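Local coordinates for protein R-imine reductase (Streptomyces kanamyceticus, PDB 3ZGY) that catalyses the NADPH-dependent, R-selective reduction of an imine substrate, at residues K64-G67 against E71-A74; D133-A138 against L185-G190; E265-F268 against N272-L275. One frame throughout, in Å; residues are numbered along the deposited sequence.

Contact 1: residues K64-G67 against E71-A74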
loop_
_atom_site.group_PDB
_atom_site.type_symbol
_atom_site.label_atom_id
_atom_site.label_comp_id
_atom_site.label_asym_id
_atom_site.label_seq_id
_atom_site.Cartn_x
_atom_site.Cartn_y
_atom_site.Cartn_z
ATOM N N LYS D 64 -29.837 -28.488 1.599
ATOM C CA LYS D 64 -31.181 -28.652 1.062
ATOM C C LYS D 64 -31.286 -27.465 0.100
ATOM O O LYS D 64 -30.811 -26.400 0.357
ATOM C CB LYS D 64 -32.307 -28.792 2.160
ATOM N N SER D 65 -31.865 -27.699 -1.051
ATOM C CA SER D 65 -32.018 -26.692 -2.098
ATOM C C SER D 65 -33.436 -26.230 -2.124
ATOM O O SER D 65 -34.338 -27.018 -2.013
ATOM C CB SER D 65 -31.729 -27.354 -3.437
ATOM O OG SER D 65 -32.001 -26.500 -4.522
ATOM N N ALA D 66 -33.651 -24.964 -2.367
ATOM C CA ALA D 66 -34.934 -24.390 -2.042
ATOM C C ALA D 66 -35.697 -23.906 -3.255
ATOM O O ALA D 66 -35.130 -23.412 -4.230
ATOM C CB ALA D 66 -34.733 -23.261 -1.065
ATOM N N GLY D 67 -37.014 -24.022 -3.172
ATOM C CA GLY D 67 -37.879 -23.693 -4.305
ATOM C C GLY D 67 -37.786 -22.240 -4.744
ATOM O O GLY D 67 -37.804 -21.942 -5.934
ATOM N N GLU D 71 -39.006 -19.558 0.406
ATOM C CA GLU D 71 -38.798 -20.897 1.003
ATOM C C GLU D 71 -37.459 -20.925 1.735
ATOM O O GLU D 71 -37.357 -21.393 2.867
ATOM C CB GLU D 71 -38.842 -21.969 -0.070
ATOM C CG GLU D 71 -39.307 -23.346 0.373
ATOM C CD GLU D 71 -39.484 -24.271 -0.837
ATOM O OE1 GLU D 71 -40.111 -23.843 -1.867
ATOM O OE2 GLU D 71 -38.953 -25.409 -0.757
ATOM N N ALA D 72 -36.432 -20.364 1.110
ATOM C CA ALA D 72 -35.121 -20.266 1.754
ATOM C C ALA D 72 -35.150 -19.471 3.039
ATOM O O ALA D 72 -34.536 -19.867 4.035
ATOM C CB ALA D 72 -34.108 -19.660 0.782
ATOM N N VAL D 73 -35.823 -18.323 3.001
ATOM C CA VAL D 73 -35.883 -17.458 4.165
ATOM C C VAL D 73 -36.610 -18.156 5.317
ATOM O O VAL D 73 -36.132 -18.150 6.459
ATOM C CB VAL D 73 -36.534 -16.108 3.830
ATOM C CG1 VAL D 73 -36.756 -15.299 5.088
ATOM C CG2 VAL D 73 -35.642 -15.306 2.895
ATOM N N ALA D 74 -37.735 -18.808 5.004
ATOM C CA ALA D 74 -38.541 -19.535 6.014
ATOM C C ALA D 74 -37.795 -20.700 6.672
ATOM O O ALA D 74 -38.124 -21.110 7.787
ATOM C CB ALA D 74 -39.810 -20.036 5.357
#
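Ala66 and Ala72 bring the two backbones nearest, with 5.6 Å between their CA atoms, where the chain leaving edge strand 64-65 passes the flank of helix 69-75. Ala66 points its methyl at the helix: its CB lies 4.1 Å from CB of Ala72 and about as far from the backbone N of that residue, a small methyl-to-methyl contact. The same two methyls also look into the sheet, Ala66 against Thr46 and Ala72 against Trp48. Further out, Glu71 reaches back over the turn. Its CG stands roughly anti to the backbone N (chi1 -152°), and the extended chain beyond carries the carboxylate alongside Gly67. There OE1 of Glu71 comes to 3.3 Å from CA of Gly67, taking the place a CB on Gly67 would need. This outer edge is exposed, whereas Ala72 is buried. Ser68 OG accepts from Glu71 N at the start of the helix, and Ala72 O is hydrogen-bonded to Thr23 OG1 on strand 22-25. The arrangement belongs to the Rossmann fold: an edge strand turns into the helix of a beta-alpha-beta crossover that leads to strand 78-81 in the other half of the sheet, with the NADP(+)-site residues Leu27 and Asn49 each about 9 Å from Ala66, side chain to side chain.

Contact 2: residues D133-A138 against L185-G190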
loop_
_atom_site.group_PDB
_atom_site.type_symbol
_atom_site.label_atom_id
_atom_site.label_comp_id
_atom_site.label_asym_id
_atom_site.label_seq_id
_atom_site.Cartn_x
_atom_site.Cartn_y
_atom_site.Cartn_z
ATOM N N ASP D 133 -24.596 -5.967 8.531
ATOM C CA ASP D 133 -24.081 -5.681 7.236
ATOM C C ASP D 133 -22.653 -5.999 7.280
ATOM O O ASP D 133 -21.934 -5.597 8.211
ATOM C CB ASP D 133 -24.300 -4.254 6.850
ATOM C CG ASP D 133 -24.112 -4.053 5.375
ATOM O OD1 ASP D 133 -22.904 -3.926 4.963
ATOM O OD2 ASP D 133 -25.154 -3.996 4.653
ATOM N N GLY D 134 -22.213 -6.762 6.294
ATOM C CA GLY D 134 -20.771 -7.080 6.209
ATOM C C GLY D 134 -20.095 -6.960 4.871
ATOM O O GLY D 134 -20.700 -6.557 3.853
ATOM N N ALA D 135 -18.835 -7.340 4.887
ATOM C CA ALA D 135 -17.959 -7.287 3.700
ATOM C C ALA D 135 -16.876 -8.369 3.797
ATOM O O ALA D 135 -16.376 -8.679 4.890
ATOM C CB ALA D 135 -17.292 -5.934 3.645
ATOM N N ILE D 136 -16.561 -8.965 2.670
ATOM C CA ILE D 136 -15.558 -10.028 2.610
ATOM C C ILE D 136 -14.303 -9.534 1.980
ATOM O O ILE D 136 -14.330 -9.135 0.855
ATOM C CB ILE D 136 -16.051 -11.187 1.753
ATOM C CG1 ILE D 136 -17.410 -11.593 2.395
ATOM C CG2 ILE D 136 -15.007 -12.280 1.741
ATOM C CD1 ILE D 136 -18.161 -12.829 1.936
ATOM N N LEU D 137 -13.202 -9.596 2.692
ATOM C CA LEU D 137 -11.919 -9.130 2.158
ATOM C C LEU D 137 -10.984 -10.292 1.877
ATOM O O LEU D 137 -9.888 -10.346 2.379
ATOM C CB LEU D 137 -11.276 -8.191 3.171
ATOM C CG LEU D 137 -11.864 -6.781 3.184
ATOM C CD1 LEU D 137 -13.376 -6.794 3.303
ATOM C CD2 LEU D 137 -11.254 -6.012 4.340
ATOM N N ALA D 138 -11.444 -11.231 1.086
ATOM C CA ALA D 138 -10.682 -12.409 0.835
ATOM C C ALA D 138 -11.378 -13.078 -0.287
ATOM O O ALA D 138 -12.477 -12.701 -0.645
ATOM C CB ALA D 138 -10.659 -13.328 2.044
ATOM N N LEU D 185 -17.103 0.966 5.039
ATOM C CA LEU D 185 -16.013 1.881 5.229
ATOM C C LEU D 185 -14.667 1.223 5.431
ATOM O O LEU D 185 -13.667 1.700 4.915
ATOM C CB LEU D 185 -16.332 2.748 6.428
ATOM C CG LEU D 185 -17.083 4.074 6.206
ATOM C CD1 LEU D 185 -17.822 4.152 4.897
ATOM C CD2 LEU D 185 -18.010 4.337 7.374
ATOM N N TYR D 186 -14.618 0.135 6.181
ATOM C CA TYR D 186 -13.353 -0.618 6.353
ATOM C C TYR D 186 -12.923 -1.252 5.032
ATOM O O TYR D 186 -11.759 -1.283 4.711
ATOM C CB TYR D 186 -13.512 -1.736 7.376
ATOM C CG TYR D 186 -13.189 -1.317 8.776
ATOM C CD1 TYR D 186 -14.118 -0.676 9.552
ATOM C CD2 TYR D 186 -11.953 -1.589 9.351
ATOM C CE1 TYR D 186 -13.810 -0.274 10.849
ATOM C CE2 TYR D 186 -11.648 -1.183 10.654
ATOM C CZ TYR D 186 -12.599 -0.550 11.401
ATOM O OH TYR D 186 -12.341 -0.136 12.693
ATOM N N ASP D 187 -13.891 -1.750 4.281
ATOM C CA ASP D 187 -13.658 -2.346 2.992
ATOM C C ASP D 187 -13.089 -1.269 2.082
ATOM O O ASP D 187 -12.117 -1.490 1.368
ATOM C CB ASP D 187 -15.012 -2.911 2.468
ATOM C CG ASP D 187 -14.892 -3.896 1.306
ATOM O OD1 ASP D 187 -13.752 -4.322 1.059
ATOM O OD2 ASP D 187 -15.959 -4.223 0.644
ATOM N N ALA D 188 -13.691 -0.088 2.080
ATOM C CA ALA D 188 -13.172 0.992 1.237
ATOM C C ALA D 188 -11.731 1.350 1.635
ATOM O O ALA D 188 -10.906 1.558 0.789
ATOM C CB ALA D 188 -14.067 2.203 1.375
ATOM N N ALA D 189 -11.436 1.456 2.929
ATOM C CA ALA D 189 -10.073 1.797 3.327
ATOM C C ALA D 189 -9.086 0.751 2.831
ATOM O O ALA D 189 -8.007 1.083 2.363
ATOM C CB ALA D 189 -9.951 1.931 4.845
ATOM N N GLY D 190 -9.473 -0.518 2.954
ATOM C CA GLY D 190 -8.635 -1.625 2.540
ATOM C C GLY D 190 -8.416 -1.634 1.054
ATOM O O GLY D 190 -7.292 -1.784 0.610
#
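Ala135 and Asp187 mark the closest backbone approach, CA to CA 6.6 Å, where the end of strand 130-136 faces the early turns of the long helix 182-209. Asp187 spans the gap. With CG anti to its own backbone N (chi1 -164°), its carboxylate is carried out from the helix and set against two neighbouring methyls. OD2 of Asp187 lies 3.7 Å from CB of Ala135, while OD1 of Asp187 meets CD1 of Leu137 at 3.4 Å. The side chains of Leu137 and Asp187, pointing from opposite sides, overlap alongside, which puts CD1 and CG of Leu137 next to OD1. No hydrogen bond crosses between the segments; the side chain of Asp187 also touches that of Ser111, an NADP(+)-site residue. Were Asp187 an alanine, the methyls of Ala135 and Leu137 would probably lose the group they rest on, and Ser111 its acidic neighbour. Phe221 of the second subunit packs on Leu137 and meets the Tyr186 ring edge-to-face. The contact joins the Rossmann domain to the interdomain helix beside Ser111 of the NADP(+) site, a position consistent with the active-site cleft of imine reductases, to which the partner subunit contributes.

Contact 3: residues E265-F268 against N272-L275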
loop_
_atom_site.group_PDB
_atom_site.type_symbol
_atom_site.label_atom_id
_atom_site.label_comp_id
_atom_site.label_asym_id
_atom_site.label_seq_id
_atom_site.Cartn_x
_atom_site.Cartn_y
_atom_site.Cartn_z
ATOM N N GLU D 265 12.326 12.728 -12.958
ATOM C CA GLU D 265 12.750 11.409 -13.324
ATOM C C GLU D 265 11.752 10.712 -14.257
ATOM O O GLU D 265 12.102 10.199 -15.314
ATOM C CB GLU D 265 12.985 10.623 -12.059
ATOM C CG GLU D 265 13.584 9.256 -12.322
ATOM C CD GLU D 265 15.072 9.300 -12.569
ATOM O OE1 GLU D 265 15.822 9.344 -11.560
ATOM O OE2 GLU D 265 15.460 9.289 -13.768
ATOM N N SER D 266 10.487 10.735 -13.887
ATOM C CA SER D 266 9.484 10.004 -14.632
ATOM C C SER D 266 9.246 10.584 -16.010
ATOM O O SER D 266 9.195 9.851 -17.008
ATOM C CB SER D 266 8.199 9.965 -13.816
ATOM O OG SER D 266 8.449 9.336 -12.579
ATOM N N GLU D 267 9.114 11.901 -16.059
ATOM C CA GLU D 267 8.936 12.614 -17.332
ATOM C C GLU D 267 10.104 12.319 -18.244
ATOM O O GLU D 267 9.931 11.832 -19.354
ATOM C CB GLU D 267 8.796 14.124 -17.102
ATOM C CG GLU D 267 7.368 14.557 -16.761
ATOM C CD GLU D 267 7.273 15.997 -16.233
ATOM O OE1 GLU D 267 8.323 16.707 -16.138
ATOM O OE2 GLU D 267 6.123 16.420 -15.914
ATOM N N PHE D 268 11.307 12.537 -17.723
ATOM C CA PHE D 268 12.514 12.295 -18.496
ATOM C C PHE D 268 12.691 10.890 -19.024
ATOM O O PHE D 268 13.239 10.742 -20.089
ATOM C CB PHE D 268 13.724 12.651 -17.683
ATOM C CG PHE D 268 14.991 12.689 -18.487
ATOM C CD1 PHE D 268 15.230 13.711 -19.380
ATOM C CD2 PHE D 268 15.946 11.696 -18.334
ATOM C CE1 PHE D 268 16.392 13.746 -20.113
ATOM C CE2 PHE D 268 17.118 11.726 -19.060
ATOM C CZ PHE D 268 17.335 12.748 -19.960
ATOM N N ASN D 272 4.974 7.167 -17.328
ATOM C CA ASN D 272 3.919 7.980 -16.776
ATOM C C ASN D 272 4.292 8.749 -15.527
ATOM O O ASN D 272 4.825 8.185 -14.602
ATOM C CB ASN D 272 2.737 7.087 -16.434
ATOM C CG ASN D 272 1.456 7.842 -16.454
ATOM O OD1 ASN D 272 1.076 8.463 -15.462
ATOM N ND2 ASN D 272 0.853 7.907 -17.618
ATOM N N ALA D 273 3.930 10.022 -15.475
ATOM C CA ALA D 273 4.215 10.854 -14.311
ATOM C C ALA D 273 2.957 11.380 -13.591
ATOM O O ALA D 273 3.084 12.177 -12.658
ATOM C CB ALA D 273 5.096 12.017 -14.698
ATOM N N GLU D 274 1.772 10.877 -13.923
ATOM C CA GLU D 274 0.584 11.343 -13.222
ATOM C C GLU D 274 0.583 11.062 -11.713
ATOM O O GLU D 274 0.407 11.981 -10.889
ATOM C CB GLU D 274 -0.642 10.806 -13.883
ATOM C CG GLU D 274 -0.893 11.505 -15.212
ATOM C CD GLU D 274 -1.616 10.618 -16.195
ATOM O OE1 GLU D 274 -2.655 10.037 -15.827
ATOM O OE2 GLU D 274 -1.151 10.498 -17.344
ATOM N N LEU D 275 0.929 9.848 -11.329
ATOM C CA LEU D 275 0.976 9.533 -9.917
ATOM C C LEU D 275 1.940 10.438 -9.126
ATOM O O LEU D 275 1.533 11.026 -8.126
ATOM C CB LEU D 275 1.241 8.047 -9.695
ATOM C CG LEU D 275 1.494 7.641 -8.259
ATOM C CD1 LEU D 275 0.347 8.037 -7.345
ATOM C CD2 LEU D 275 1.706 6.141 -8.252
#
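Ser266 meets Ala273 where helix 252-269 nears its end and the chain turns back into helix 274-291; their CA atoms are 5.3 Å apart. Followed outward, the serine side chain divides its contacts cleanly. CB of Ser266 rests 3.8 Å from CB of Ala273, and the same carbon lies near the backbone O of Asn272. One bond further, OG turns back towards its own helix: with chi1 at -59° it sits beside the backbone N and hydrogen-bonds to Leu262 O, one turn earlier. The hydroxyl is therefore satisfied within helix 252-269, and only carbon is presented to the returning chain. Glu267 adds a second carbon, its CG lying 4.0 Å from CB of Ala273, before the extended chain continues to a salt bridge from OE2 to Arg277 on the following helix.

Asn272 organises the start of that helix. Its OD1 accepts from Glu274 N at 2.9 Å in an Asx turn, the donor lying above the carbonyl plane, 38° out of it. Its ND2 gives a second bond to Glu274 OE2, at 3.3 Å, reaching that oxygen from well above the carboxylate plane. ND2 is also bonded to Thr305 O of the second subunit, and Glu274 OE1 forms a salt bridge with Arg285 of that subunit. Chemically, then, the side chains that meet do so through carbon, with the backbone O of Asn272 also against CB of Ser266, while Ser266 OG and Glu267 OE2 find partners outside the two segments; the turn between the helices packs mainly through carbon, with no hydrogen bond across it, and its returning limb is bonded to the second subunit.

Contacts 1 and 2 reach the same Rossmann sheet, the first from its outer edge strand 64-65 and the second from strand 130-136, and their centres are 28 Å apart. Of the three, contact 2 comes closest to the cofactor site: the side chains of Asp187 and Ser111 are about 4 Å apart. Contact 3 belongs to the helical C-terminal region, far from that site in its own chain, with 32 Å between its centre and that of contact 2 and 56 Å to that of contact 1. The dimer shortens the separation, since Glu265 of the second subunit packs on Leu185, bringing a residue of its 265-268 segment against the 185-190 helix.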